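PDB 6EWH: centrosomal protein 120 from Oreochromis niloticus, which probably takes part in building centrioles and cilia, and is represented here by its second C2 domain, C2B. Local coordinates for residues A[107-112]-A[125-130]; A[33-38]-A[62-67]; A[99-104]-A[130-135]; A[140-145]-A[175-180]; A[38-43]-A[170-175]. The protein carries 1 engineered substitution. All coordinates share one frame; numbering follows the deposited sequence. Where two conformers were deposited one is given.

Interaction 1 of 5, residues A[107-112]-A[125-130]; sequences QPSLQI and DVSLSA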
# COMPACT_ATOMS: atom_id res chain seq x y z
N GLN A 107 -3.80 1.60 13.47
CA GLN A 107 -3.86 0.45 12.58
C GLN A 107 -2.49 -0.19 12.43
O GLN A 107 -1.46 0.48 12.54
CB GLN A 107 -4.35 0.89 11.20
CG GLN A 107 -5.79 1.39 11.21
CD GLN A 107 -6.70 0.47 12.01
OE1 GLN A 107 -7.02 -0.64 11.57
NE2 GLN A 107 -7.13 0.92 13.19
N PRO A 108 -2.47 -1.50 12.19
CA PRO A 108 -1.20 -2.15 11.83
C PRO A 108 -0.78 -1.69 10.45
O PRO A 108 -1.57 -1.15 9.67
CB PRO A 108 -1.57 -3.64 11.81
CG PRO A 108 -3.01 -3.64 11.45
CD PRO A 108 -3.61 -2.43 12.11
N SER A 109 0.50 -1.87 10.16
CA SER A 109 1.01 -1.43 8.87
C SER A 109 0.32 -2.16 7.72
O SER A 109 -0.13 -3.30 7.83
CB SER A 109 2.52 -1.62 8.78
OG SER A 109 3.20 -0.64 9.54
N LEU A 110 0.20 -1.44 6.61
CA LEU A 110 -0.22 -2.05 5.36
C LEU A 110 0.90 -2.96 4.88
O LEU A 110 2.07 -2.56 4.88
CB LEU A 110 -0.47 -0.93 4.37
CG LEU A 110 -1.03 -1.19 2.98
CD1 LEU A 110 -2.48 -1.60 3.10
CD2 LEU A 110 -0.90 0.08 2.18
N GLN A 111 0.56 -4.18 4.48
CA GLN A 111 1.54 -5.12 3.94
C GLN A 111 1.29 -5.28 2.45
O GLN A 111 0.29 -5.88 2.03
CB GLN A 111 1.52 -6.46 4.67
CG GLN A 111 2.33 -6.44 5.96
CD GLN A 111 2.36 -7.79 6.65
OE1 GLN A 111 1.38 -8.52 6.65
NE2 GLN A 111 3.50 -8.12 7.25
N ILE A 112 2.20 -4.75 1.64
CA ILE A 112 2.06 -4.83 0.18
C ILE A 112 2.95 -5.96 -0.31
O ILE A 112 4.15 -5.98 -0.04
CB ILE A 112 2.42 -3.51 -0.49
CG1 ILE A 112 1.50 -2.39 0.01
CG2 ILE A 112 2.36 -3.67 -2.01
CD1 ILE A 112 1.89 -1.02 -0.48
N ASP A 125 6.28 -3.32 4.59
CA ASP A 125 5.40 -2.71 5.58
C ASP A 125 5.30 -1.22 5.31
O ASP A 125 6.33 -0.53 5.28
CB ASP A 125 6.00 -2.88 6.98
CG ASP A 125 5.67 -4.21 7.60
OD1 ASP A 125 5.55 -5.20 6.87
OD2 ASP A 125 5.52 -4.25 8.84
N VAL A 126 4.08 -0.72 5.18
CA VAL A 126 3.83 0.70 4.96
C VAL A 126 2.98 1.21 6.12
O VAL A 126 1.84 0.77 6.31
CB VAL A 126 3.14 0.95 3.62
CG1 VAL A 126 2.91 2.43 3.43
CG2 VAL A 126 4.00 0.40 2.48
N SER A 127 3.54 2.12 6.90
CA SER A 127 2.89 2.52 8.14
C SER A 127 1.70 3.42 7.85
O SER A 127 1.84 4.44 7.17
CB SER A 127 3.89 3.26 9.02
OG SER A 127 3.26 3.72 10.21
N LEU A 128 0.53 3.05 8.37
CA LEU A 128 -0.58 3.99 8.36
C LEU A 128 -0.50 4.95 9.53
O LEU A 128 -0.96 6.09 9.42
CB LEU A 128 -1.92 3.25 8.39
CG LEU A 128 -2.22 2.38 7.17
CD1 LEU A 128 -3.52 1.64 7.37
CD2 LEU A 128 -2.27 3.23 5.90
N SER A 129 0.08 4.52 10.66
CA SER A 129 0.23 5.43 11.78
C SER A 129 1.16 6.59 11.43
O SER A 129 0.97 7.71 11.92
CB SER A 129 0.73 4.69 13.03
OG SER A 129 2.02 4.14 12.82
N ALA A 130 2.17 6.34 10.59
CA ALA A 130 3.03 7.42 10.13
C ALA A 130 2.22 8.47 9.39
O ALA A 130 2.43 9.68 9.57
CB ALA A 130 4.13 6.88 9.22
O HOH W 1 0.48 1.55 10.82
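The carbonyl oxygen of L110 is gripped from strand 119-126 by two neighbouring residues. V126 N donates a short hydrogen bond to L110 O, 2.7 Å long and lying in the carbonyl plane, and the CA-H of D125 leans on the same oxygen, with D125 CA 3.4 Å from L110 O. The return bond from L110 N to V126 O, 2.8 Å, is more bent, 141° at the hydrogen. L110 and V126 are thus an antiparallel hydrogen-bonded pair at the open end of the hairpin formed by strands 110-116 and 119-126. Their side chains share one face, L110 CB lying 4.1 Å from V126 CB. I112 joins them there: its tip CD1 crosses obliquely to V126 CG2 at 3.9 Å. V174 and V176 of the other sheet meet this apolar row, where branched aliphatic residues fill a buried layer well. The other face carries Q111 and D125, a non-hydrogen-bonded pair whose side chains run the same way, amide and carboxylate planes turned 72° apart. Beyond the strands, L128 reaches back so that its CD1 rests 4.0 Å from Q107 CB, while the amide end of Q107 turns to F103. S127 is the N-cap of helix 128-133: its OG, anti to the backbone N (chi1 177°), accepts from A130 N at 2.9 Å. A water donates to Q107 O and accepts from S129 N, tying the loop to the helix start. The chemistry splits cleanly, with aliphatic groups facing the other sheet and polar, solvent-tolerant ones facing outward.

Interaction 2 of 5, residues A[33-38]-A[62-67]; sequences LSVTVA and FYYSLL
Y64 holds CG between its backbone N and carbonyl carbon (chi1 53°), which stands the ring up from strand 60-66 and sends the hydroxyl end to V35. V35 turns CG1 anti to its own backbone N (chi1 178°) and receives the phenol with both CB and CG1. V35 CB lies 3.4 Å from Y64 OH, and V35 CG1 is 3.6 Å from Y64 CZ, the two side chains coming from opposite directions. The other branch, V35 CG2, slides past L66 at 4.0 Å from L66 CD1. That same L66 CD1 meets L33 CD2 at 3.9 Å, and L67 CD1 touches L33 CD2 from another side. All of this fills the core of the C2 beta-sandwich: strands 33-38 and 62-66 belong to different sheets, run nearly antiparallel at 170°, and approach to 9.6 Å between axes, a gap bridged by large apolar residues. A tyrosine spans it while keeping its polar end supplied, because a water in the ring plane sits 2.6 Å from Y64 OH and donates weakly to V35 O. Cut back to an alanine, this position would probably leave V35 without the ring it rests on, open a gap beside I71 and I112, and deprive that water of its hydroxyl partner. Farther along, V37 CG2 approaches F62 CD2 at 4.3 Å, and the F62 ring also meets F84 edge-to-face.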
# COMPACT_ATOMS: atom_id res chain seq x y z
N LEU A 33 -8.92 7.69 1.56
CA LEU A 33 -7.63 7.09 1.91
C LEU A 33 -7.15 6.32 0.69
O LEU A 33 -7.88 5.46 0.17
CB LEU A 33 -7.83 6.16 3.09
CG LEU A 33 -6.59 5.36 3.50
CD1 LEU A 33 -5.48 6.29 4.02
CD2 LEU A 33 -6.97 4.36 4.59
N SER A 34 -5.94 6.62 0.21
CA SER A 34 -5.48 6.05 -1.04
C SER A 34 -4.06 5.51 -0.92
O SER A 34 -3.25 5.99 -0.12
CB SER A 34 -5.51 7.06 -2.19
OG SER A 34 -4.63 8.14 -1.95
N VAL A 35 -3.79 4.49 -1.72
CA VAL A 35 -2.48 3.85 -1.82
C VAL A 35 -2.09 3.85 -3.29
O VAL A 35 -2.87 3.40 -4.14
CB VAL A 35 -2.52 2.41 -1.30
CG1 VAL A 35 -1.13 1.75 -1.45
CG2 VAL A 35 -2.97 2.37 0.15
N THR A 36 -0.90 4.35 -3.59
CA THR A 36 -0.40 4.37 -4.97
C THR A 36 0.91 3.60 -5.02
O THR A 36 1.84 3.89 -4.26
CB THR A 36 -0.17 5.80 -5.46
OG1 THR A 36 -1.37 6.55 -5.36
CG2 THR A 36 0.32 5.78 -6.92
N VAL A 37 0.97 2.61 -5.90
CA VAL A 37 2.22 1.93 -6.21
C VAL A 37 2.79 2.57 -7.47
O VAL A 37 2.16 2.55 -8.54
CB VAL A 37 2.03 0.41 -6.35
CG1 VAL A 37 1.57 -0.18 -5.01
CG2 VAL A 37 1.06 0.02 -7.48
N ALA A 38 3.95 3.20 -7.33
CA ALA A 38 4.47 4.12 -8.34
C ALA A 38 5.56 3.54 -9.24
O ALA A 38 5.59 3.86 -10.44
CB ALA A 38 4.98 5.40 -7.66
N PHE A 62 0.85 -6.61 -7.60
CA PHE A 62 0.88 -6.28 -6.18
C PHE A 62 -0.46 -6.55 -5.53
O PHE A 62 -1.52 -6.33 -6.13
CB PHE A 62 1.32 -4.83 -5.94
CG PHE A 62 2.68 -4.55 -6.51
CD1 PHE A 62 3.83 -4.96 -5.83
CD2 PHE A 62 2.81 -3.93 -7.74
CE1 PHE A 62 5.08 -4.73 -6.37
CE2 PHE A 62 4.06 -3.69 -8.28
CZ PHE A 62 5.20 -4.09 -7.60
N TYR A 63 -0.41 -7.02 -4.28
CA TYR A 63 -1.60 -7.27 -3.49
C TYR A 63 -1.47 -6.57 -2.15
O TYR A 63 -0.41 -6.59 -1.52
CB TYR A 63 -1.82 -8.78 -3.22
CG TYR A 63 -2.76 -9.00 -2.07
CD1 TYR A 63 -4.14 -8.90 -2.25
CD2 TYR A 63 -2.28 -9.24 -0.78
CE1 TYR A 63 -5.01 -9.06 -1.20
CE2 TYR A 63 -3.16 -9.39 0.29
CZ TYR A 63 -4.52 -9.30 0.07
OH TYR A 63 -5.41 -9.46 1.10
N TYR A 64 -2.57 -5.98 -1.68
CA TYR A 64 -2.64 -5.55 -0.29
C TYR A 64 -4.09 -5.48 0.14
O TYR A 64 -5.01 -5.41 -0.68
CB TYR A 64 -1.94 -4.21 -0.05
CG TYR A 64 -2.38 -3.09 -0.97
CD1 TYR A 64 -1.75 -2.90 -2.19
CD2 TYR A 64 -3.39 -2.21 -0.60
CE1 TYR A 64 -2.13 -1.86 -3.03
CE2 TYR A 64 -3.76 -1.17 -1.42
CZ TYR A 64 -3.14 -1.00 -2.63
OH TYR A 64 -3.52 0.03 -3.46
N SER A 65 -4.28 -5.51 1.46
CA SER A 65 -5.58 -5.35 2.08
C SER A 65 -5.67 -3.93 2.64
O SER A 65 -4.86 -3.55 3.49
CB SER A 65 -5.74 -6.37 3.20
OG SER A 65 -7.01 -6.25 3.80
N LEU A 66 -6.63 -3.15 2.15
CA LEU A 66 -6.82 -1.77 2.60
C LEU A 66 -8.16 -1.71 3.32
O LEU A 66 -9.22 -1.82 2.69
CB LEU A 66 -6.78 -0.80 1.42
CG LEU A 66 -6.96 0.69 1.76
CD1 LEU A 66 -5.86 1.20 2.66
CD2 LEU A 66 -7.02 1.51 0.50
N LEU A 67 -8.11 -1.56 4.64
CA LEU A 67 -9.29 -1.59 5.50
C LEU A 67 -10.21 -2.77 5.18
O LEU A 67 -11.43 -2.63 5.03
CB LEU A 67 -10.05 -0.26 5.47
CG LEU A 67 -9.26 0.98 5.92
CD1 LEU A 67 -10.18 2.19 6.01
CD2 LEU A 67 -8.55 0.74 7.23
O HOH W 2 -2.38 0.40 -5.79

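Interaction 3 of 5, residues A[99-104]-A[130-135]; sequences ILKAFL and ALAGIS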
# COMPACT_ATOMS: atom_id res chain seq x y z
N ILE A 99 -11.46 11.35 14.96
CA ILE A 99 -11.69 9.92 15.11
C ILE A 99 -10.93 9.13 14.05
O ILE A 99 -10.33 8.08 14.34
CB ILE A 99 -13.20 9.62 15.13
CG1 ILE A 99 -13.81 10.12 16.44
CG2 ILE A 99 -13.45 8.13 15.02
CD1 ILE A 99 -13.23 9.46 17.66
N LEU A 100 -10.92 9.63 12.82
CA LEU A 100 -10.22 8.92 11.76
C LEU A 100 -8.71 8.95 11.98
O LEU A 100 -8.02 7.94 11.78
CB LEU A 100 -10.60 9.52 10.40
CG LEU A 100 -9.98 8.85 9.17
CD1 LEU A 100 -10.20 7.35 9.23
CD2 LEU A 100 -10.59 9.44 7.89
N LYS A 101 -8.18 10.11 12.39
CA LYS A 101 -6.76 10.20 12.68
C LYS A 101 -6.37 9.23 13.79
O LYS A 101 -5.36 8.52 13.68
CB LYS A 101 -6.41 11.65 13.04
CG LYS A 101 -4.93 11.99 13.15
CD LYS A 101 -4.75 13.46 13.56
CE LYS A 101 -3.29 13.91 13.51
NZ LYS A 101 -2.41 13.23 14.51
N ALA A 102 -7.18 9.16 14.85
CA ALA A 102 -6.92 8.20 15.92
C ALA A 102 -7.01 6.77 15.40
O ALA A 102 -6.14 5.94 15.69
CB ALA A 102 -7.91 8.43 17.06
N PHE A 103 -8.04 6.47 14.61
CA PHE A 103 -8.19 5.14 14.03
C PHE A 103 -6.94 4.75 13.24
O PHE A 103 -6.38 3.67 13.46
CB PHE A 103 -9.43 5.10 13.13
CG PHE A 103 -9.55 3.86 12.29
CD1 PHE A 103 -10.03 2.68 12.83
CD2 PHE A 103 -9.21 3.88 10.94
CE1 PHE A 103 -10.17 1.54 12.04
CE2 PHE A 103 -9.33 2.74 10.16
CZ PHE A 103 -9.81 1.57 10.71
N LEU A 104 -6.50 5.61 12.33
CA LEU A 104 -5.34 5.26 11.52
C LEU A 104 -4.08 5.11 12.36
O LEU A 104 -3.25 4.23 12.10
CB LEU A 104 -5.13 6.30 10.42
CG LEU A 104 -6.21 6.24 9.35
CD1 LEU A 104 -6.06 7.41 8.41
CD2 LEU A 104 -6.15 4.93 8.59
N ALA A 130 2.17 6.34 10.59
CA ALA A 130 3.03 7.42 10.13
C ALA A 130 2.22 8.47 9.39
O ALA A 130 2.43 9.68 9.57
CB ALA A 130 4.13 6.88 9.22
N LEU A 131 1.27 8.02 8.57
CA LEU A 131 0.42 8.93 7.82
C LEU A 131 -0.49 9.71 8.77
O LEU A 131 -0.64 10.93 8.63
CB LEU A 131 -0.41 8.13 6.82
CG LEU A 131 -1.52 8.92 6.13
CD1 LEU A 131 -0.96 10.10 5.33
CD2 LEU A 131 -2.32 7.99 5.22
N ALA A 132 -1.09 9.02 9.73
CA ALA A 132 -1.92 9.70 10.72
C ALA A 132 -1.12 10.77 11.45
O ALA A 132 -1.64 11.86 11.73
CB ALA A 132 -2.46 8.68 11.73
N GLY A 133 0.15 10.49 11.75
CA GLY A 133 0.97 11.44 12.49
C GLY A 133 1.18 12.77 11.78
O GLY A 133 1.38 13.80 12.43
N ILE A 134 1.15 12.76 10.45
CA ILE A 134 1.33 13.99 9.68
C ILE A 134 0.01 14.54 9.14
O ILE A 134 0.02 15.52 8.38
CB ILE A 134 2.38 13.82 8.57
CG1 ILE A 134 1.96 12.70 7.62
CG2 ILE A 134 3.75 13.56 9.17
CD1 ILE A 134 2.54 12.84 6.24
N SER A 135 -1.12 13.94 9.51
CA SER A 135 -2.43 14.39 9.01
C SER A 135 -2.95 15.51 9.92
O SER A 135 -3.94 15.38 10.63
CB SER A 135 -3.40 13.22 8.92
OG SER A 135 -2.97 12.27 7.97
O HOH W 3 0.19 14.21 14.77
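A132 presses its methyl into helix 97-105, where two short helices at one end of the C2 sandwich come together. This is the tight side: A132 CB lies 3.8 Å from L104 CB and 3.5 Å from K101 O, and the backbones close to 5.2 Å between K101 CA and A132 CA. A small side chain such as alanine suits so near an approach. L104 and L131 carry on into the core, where both reach L33 and L178. The outer side is looser and wetter. K101 runs extended to CE and bends at its last torsion (chi4 -66°), which brings NZ alongside the carbonyl of A132. The resulting bond from K101 NZ to A132 O is weak at 3.2 Å; a water accepts from the same NZ and donates to G133 O at 2.7 Å. The ammonium charge probably suits these carbonyls late in helix 128-133. A leucine in its place would be likely to leave both the water and the A132 carbonyl without their charged donor. S135 folds back over the turn, its OG donating to L131 O at 2.8 Å from above the carbonyl plane, while I134 N reaches that oxygen from the opposite face.

Interaction 4 of 5, residues A[140-145]-A[175-180]; sequences NKAATV and AVTLRR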
# COMPACT_ATOMS: atom_id res chain seq x y z
N ASN A 140 -7.43 21.79 5.07
CA ASN A 140 -6.83 22.57 3.99
C ASN A 140 -6.01 21.76 3.00
O ASN A 140 -5.95 22.14 1.83
CB ASN A 140 -5.96 23.69 4.56
CG ASN A 140 -6.76 24.66 5.42
OD1 ASN A 140 -7.62 25.38 4.92
ND2 ASN A 140 -6.48 24.67 6.72
N LYS A 141 -5.38 20.67 3.42
CA LYS A 141 -4.53 19.96 2.48
C LYS A 141 -4.54 18.46 2.74
O LYS A 141 -4.78 18.01 3.86
CB LYS A 141 -3.09 20.51 2.45
CG LYS A 141 -2.39 20.57 3.79
CD LYS A 141 -0.98 21.09 3.60
CE LYS A 141 -0.23 21.20 4.92
NZ LYS A 141 1.18 21.63 4.71
N ALA A 142 -4.28 17.71 1.68
CA ALA A 142 -4.05 16.28 1.80
C ALA A 142 -2.75 16.04 2.56
O ALA A 142 -1.84 16.86 2.57
CB ALA A 142 -3.95 15.64 0.42
N ALA A 143 -2.69 14.89 3.24
CA ALA A 143 -1.48 14.43 3.91
C ALA A 143 -0.97 13.19 3.19
O ALA A 143 -1.76 12.28 2.90
CB ALA A 143 -1.77 14.09 5.37
N THR A 144 0.34 13.13 2.92
CA THR A 144 0.90 12.03 2.14
C THR A 144 2.22 11.58 2.73
O THR A 144 3.07 12.40 3.09
CB THR A 144 1.15 12.45 0.68
OG1 THR A 144 -0.09 12.78 0.06
CG2 THR A 144 1.80 11.31 -0.11
N VAL A 145 2.40 10.26 2.81
CA VAL A 145 3.69 9.65 3.08
C VAL A 145 4.11 8.97 1.79
O VAL A 145 3.40 8.10 1.28
CB VAL A 145 3.63 8.63 4.22
CG1 VAL A 145 4.98 7.96 4.39
CG2 VAL A 145 3.24 9.33 5.50
N ALA A 175 3.02 5.70 -2.27
CA ALA A 175 2.50 6.89 -1.62
C ALA A 175 1.16 6.54 -0.99
O ALA A 175 0.28 5.98 -1.66
CB ALA A 175 2.29 8.02 -2.64
N VAL A 176 1.01 6.85 0.29
CA VAL A 176 -0.27 6.71 0.98
C VAL A 176 -0.75 8.11 1.34
O VAL A 176 0.03 8.92 1.86
CB VAL A 176 -0.17 5.81 2.23
CG1 VAL A 176 0.19 4.39 1.82
CG2 VAL A 176 0.85 6.37 3.23
N THR A 177 -2.02 8.40 1.06
CA THR A 177 -2.55 9.74 1.23
C THR A 177 -3.90 9.70 1.94
O THR A 177 -4.71 8.81 1.71
CB THR A 177 -2.72 10.41 -0.16
OG1 THR A 177 -1.42 10.65 -0.73
CG2 THR A 177 -3.46 11.76 -0.07
N LEU A 178 -4.11 10.67 2.83
CA LEU A 178 -5.41 10.89 3.45
C LEU A 178 -5.84 12.32 3.16
O LEU A 178 -5.05 13.25 3.29
CB LEU A 178 -5.32 10.67 4.96
CG LEU A 178 -6.61 10.91 5.74
CD1 LEU A 178 -7.69 9.88 5.39
CD2 LEU A 178 -6.35 10.93 7.23
N ARG A 179 -7.10 12.50 2.74
CA ARG A 179 -7.59 13.85 2.51
C ARG A 179 -9.09 13.89 2.76
O ARG A 179 -9.78 12.88 2.63
CB ARG A 179 -7.29 14.32 1.08
CG ARG A 179 -7.95 13.48 0.01
CD ARG A 179 -7.49 13.90 -1.38
NE ARG A 179 -8.13 13.07 -2.41
CZ ARG A 179 -9.37 13.25 -2.85
NH1 ARG A 179 -10.13 14.23 -2.37
NH2 ARG A 179 -9.85 12.44 -3.78
N ARG A 180 -9.59 15.07 3.10
CA ARG A 180 -11.02 15.30 3.02
C ARG A 180 -11.45 15.15 1.57
O ARG A 180 -10.71 15.51 0.65
CB ARG A 180 -11.37 16.70 3.51
CG ARG A 180 -11.33 16.86 5.02
CD ARG A 180 -11.89 18.22 5.41
NE ARG A 180 -11.91 18.49 6.84
CZ ARG A 180 -12.84 18.04 7.68
NH1 ARG A 180 -13.82 17.26 7.24
NH2 ARG A 180 -12.79 18.36 8.97
O HOH W 4 -7.57 17.03 3.46
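Strand 143-150, at one edge of the larger sheet, pairs antiparallel with strand 171-180, and from the A143-L178 pair to the V145-V176 pair the ladder is regular. A143 N donates to L178 O at 2.9 Å, almost straight, 177° at the hydrogen, and L178 N answers through A143 O at 2.8 Å. V145 and V176 repeat this reciprocal pair of hydrogen bonds two residues along. Between these hydrogen-bonded pairs T144 faces T177, and both threonines set OG1 anti to the carbonyl carbon (chi1 -63° and -68°). The two hydroxyls thereby meet, T144 OG1 lying 2.6 Å from T177 OG1 in a hydrogen bond that either may donate. Threonine suits the spot, since its branched CB favours an extended strand and its hydroxyl finds a mate across the pair. The opposite face is that of the C2 sandwich core: A143, V145, V176 and L178 all lie against L131 of helix 128-133, and V145 CB packs 3.7 Å from V176 CG2. A142, just before the strand, still packs its CB 3.7 Å from R179 CB; one step further out the chains separate and a water bridges them, accepting from R180 N at 2.8 Å and donating weakly to K141 O. The R180 guanidinium forms salt bridges with D139 and D29.

Interaction 5 of 5, residues A[38-43]-A[170-175]; sequences AFATKL and PTLGVA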
# COMPACT_ATOMS: atom_id res chain seq x y z
N ALA A 38 3.95 3.20 -7.33
CA ALA A 38 4.47 4.12 -8.34
C ALA A 38 5.56 3.54 -9.24
O ALA A 38 5.59 3.86 -10.44
CB ALA A 38 4.98 5.40 -7.66
N PHE A 39 6.46 2.71 -8.71
CA PHE A 39 7.59 2.19 -9.48
C PHE A 39 8.25 1.11 -8.62
O PHE A 39 7.94 0.97 -7.44
CB PHE A 39 8.61 3.28 -9.81
CG PHE A 39 9.33 3.82 -8.60
CD1 PHE A 39 8.82 4.90 -7.90
CD2 PHE A 39 10.52 3.26 -8.17
CE1 PHE A 39 9.48 5.40 -6.79
CE2 PHE A 39 11.18 3.74 -7.06
CZ PHE A 39 10.66 4.82 -6.37
N ALA A 40 9.18 0.37 -9.24
CA ALA A 40 9.93 -0.64 -8.50
C ALA A 40 11.28 -0.83 -9.18
O ALA A 40 11.45 -0.55 -10.36
CB ALA A 40 9.19 -1.97 -8.47
N THR A 41 12.24 -1.34 -8.40
CA THR A 41 13.50 -1.75 -8.99
C THR A 41 14.10 -2.89 -8.19
O THR A 41 13.69 -3.20 -7.07
CB THR A 41 14.49 -0.58 -9.20
OG1 THR A 41 15.58 -1.03 -10.01
CG2 THR A 41 15.03 -0.09 -7.88
N LYS A 42 15.03 -3.59 -8.86
CA LYS A 42 15.75 -4.74 -8.29
C LYS A 42 14.83 -5.89 -7.88
O LYS A 42 15.19 -6.70 -7.01
CB LYS A 42 16.69 -4.35 -7.15
CG LYS A 42 17.72 -3.30 -7.53
CD LYS A 42 18.65 -3.80 -8.63
CE LYS A 42 19.67 -2.74 -9.02
NZ LYS A 42 20.54 -3.18 -10.14
N LEU A 43 13.65 -5.99 -8.49
CA LEU A 43 12.72 -7.06 -8.11
C LEU A 43 13.25 -8.45 -8.44
O LEU A 43 12.82 -9.43 -7.82
CB LEU A 43 11.36 -6.85 -8.78
CG LEU A 43 10.64 -5.55 -8.46
CD1 LEU A 43 9.26 -5.59 -9.12
CD2 LEU A 43 10.52 -5.31 -6.95
N PRO A 170 15.47 -4.93 -3.45
CA PRO A 170 14.18 -4.72 -4.13
C PRO A 170 13.41 -3.61 -3.44
O PRO A 170 13.23 -3.61 -2.22
CB PRO A 170 13.47 -6.06 -3.97
CG PRO A 170 14.50 -7.03 -3.64
CD PRO A 170 15.55 -6.30 -2.89
N THR A 171 12.93 -2.67 -4.24
CA THR A 171 12.36 -1.44 -3.74
C THR A 171 11.05 -1.18 -4.46
O THR A 171 10.95 -1.43 -5.67
CB THR A 171 13.36 -0.32 -4.03
OG1 THR A 171 14.60 -0.62 -3.38
CG2 THR A 171 12.84 1.00 -3.57
N LEU A 172 10.06 -0.69 -3.72
CA LEU A 172 8.75 -0.33 -4.27
C LEU A 172 8.43 1.09 -3.84
O LEU A 172 8.37 1.37 -2.64
CB LEU A 172 7.68 -1.28 -3.74
CG LEU A 172 6.26 -1.05 -4.29
CD1 LEU A 172 6.26 -1.31 -5.78
CD2 LEU A 172 5.27 -1.95 -3.60
N GLY A 173 8.22 1.98 -4.80
CA GLY A 173 7.78 3.32 -4.48
C GLY A 173 6.29 3.35 -4.16
O GLY A 173 5.49 2.92 -4.99
N VAL A 174 5.93 3.78 -2.96
CA VAL A 174 4.53 3.82 -2.52
C VAL A 174 4.22 5.20 -1.96
O VAL A 174 5.02 5.78 -1.22
CB VAL A 174 4.25 2.76 -1.45
CG1 VAL A 174 2.77 2.75 -1.06
CG2 VAL A 174 4.68 1.38 -1.92
N ALA A 175 3.02 5.70 -2.27
CA ALA A 175 2.50 6.89 -1.62
C ALA A 175 1.16 6.54 -0.99
O ALA A 175 0.28 5.98 -1.66
CB ALA A 175 2.29 8.02 -2.64
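F39 lays its ring over the backbone of G173. From CB, which leaves the sheet on the same face as T41 and T171, the chain turns at chi1 67°, placing CG between the backbone N and carbonyl carbon and folding the ring across the neighbouring strand. CD1 comes near G173 CA, CE1 is closest to it at 3.5 Å, and the tip CZ follows at 3.8 Å, while CE2 on the far side lies 4.1 Å from G173 N. The result is a CH-pi contact, with G173 CA 3.9 Å from the ring centroid of F39. Glycine suits this place because a CB there would collide with F39 CE1. On the other face A40 CB meets L172 CD1 at 4.0 Å, next to I112 of the second sheet. Farther on, T41 and T171 exchange a pair of 3.0 Å bonds, T41 N to T171 O and T171 N to T41 O, and P170 CG rests on K42 O. At the near end A38 N donates to G173 O at 2.8 Å, and G173 N to F39 O. A38 has helix-like angles (phi -102°, psi -38°), which is consistent with a classic beta bulge where strand 29-41 pairs with strand 171-180 in the larger sheet of the C2 sandwich.

In the fold
From the N terminus, strand 29-41 opens two contacts in turn. Interaction 2 closes first, when 62-67 returns in the facing sheet; interaction 5, begun at 38-43, stays open until 170-175, so the two cross and share A38. Within that long loop, interaction 3 runs from helix 97-105 to 130-135, and inside it interaction 1 closes the hairpin of strands 110-116 and 119-126; these two share A130. Interaction 4 starts within the loop of interaction 5 and ends beyond it, crossing it at the shared A175. Interactions 4 and 5 flank strand 171-180 in the larger sheet, interaction 2 joins both sheets, and interaction 3 packs the helices at one end.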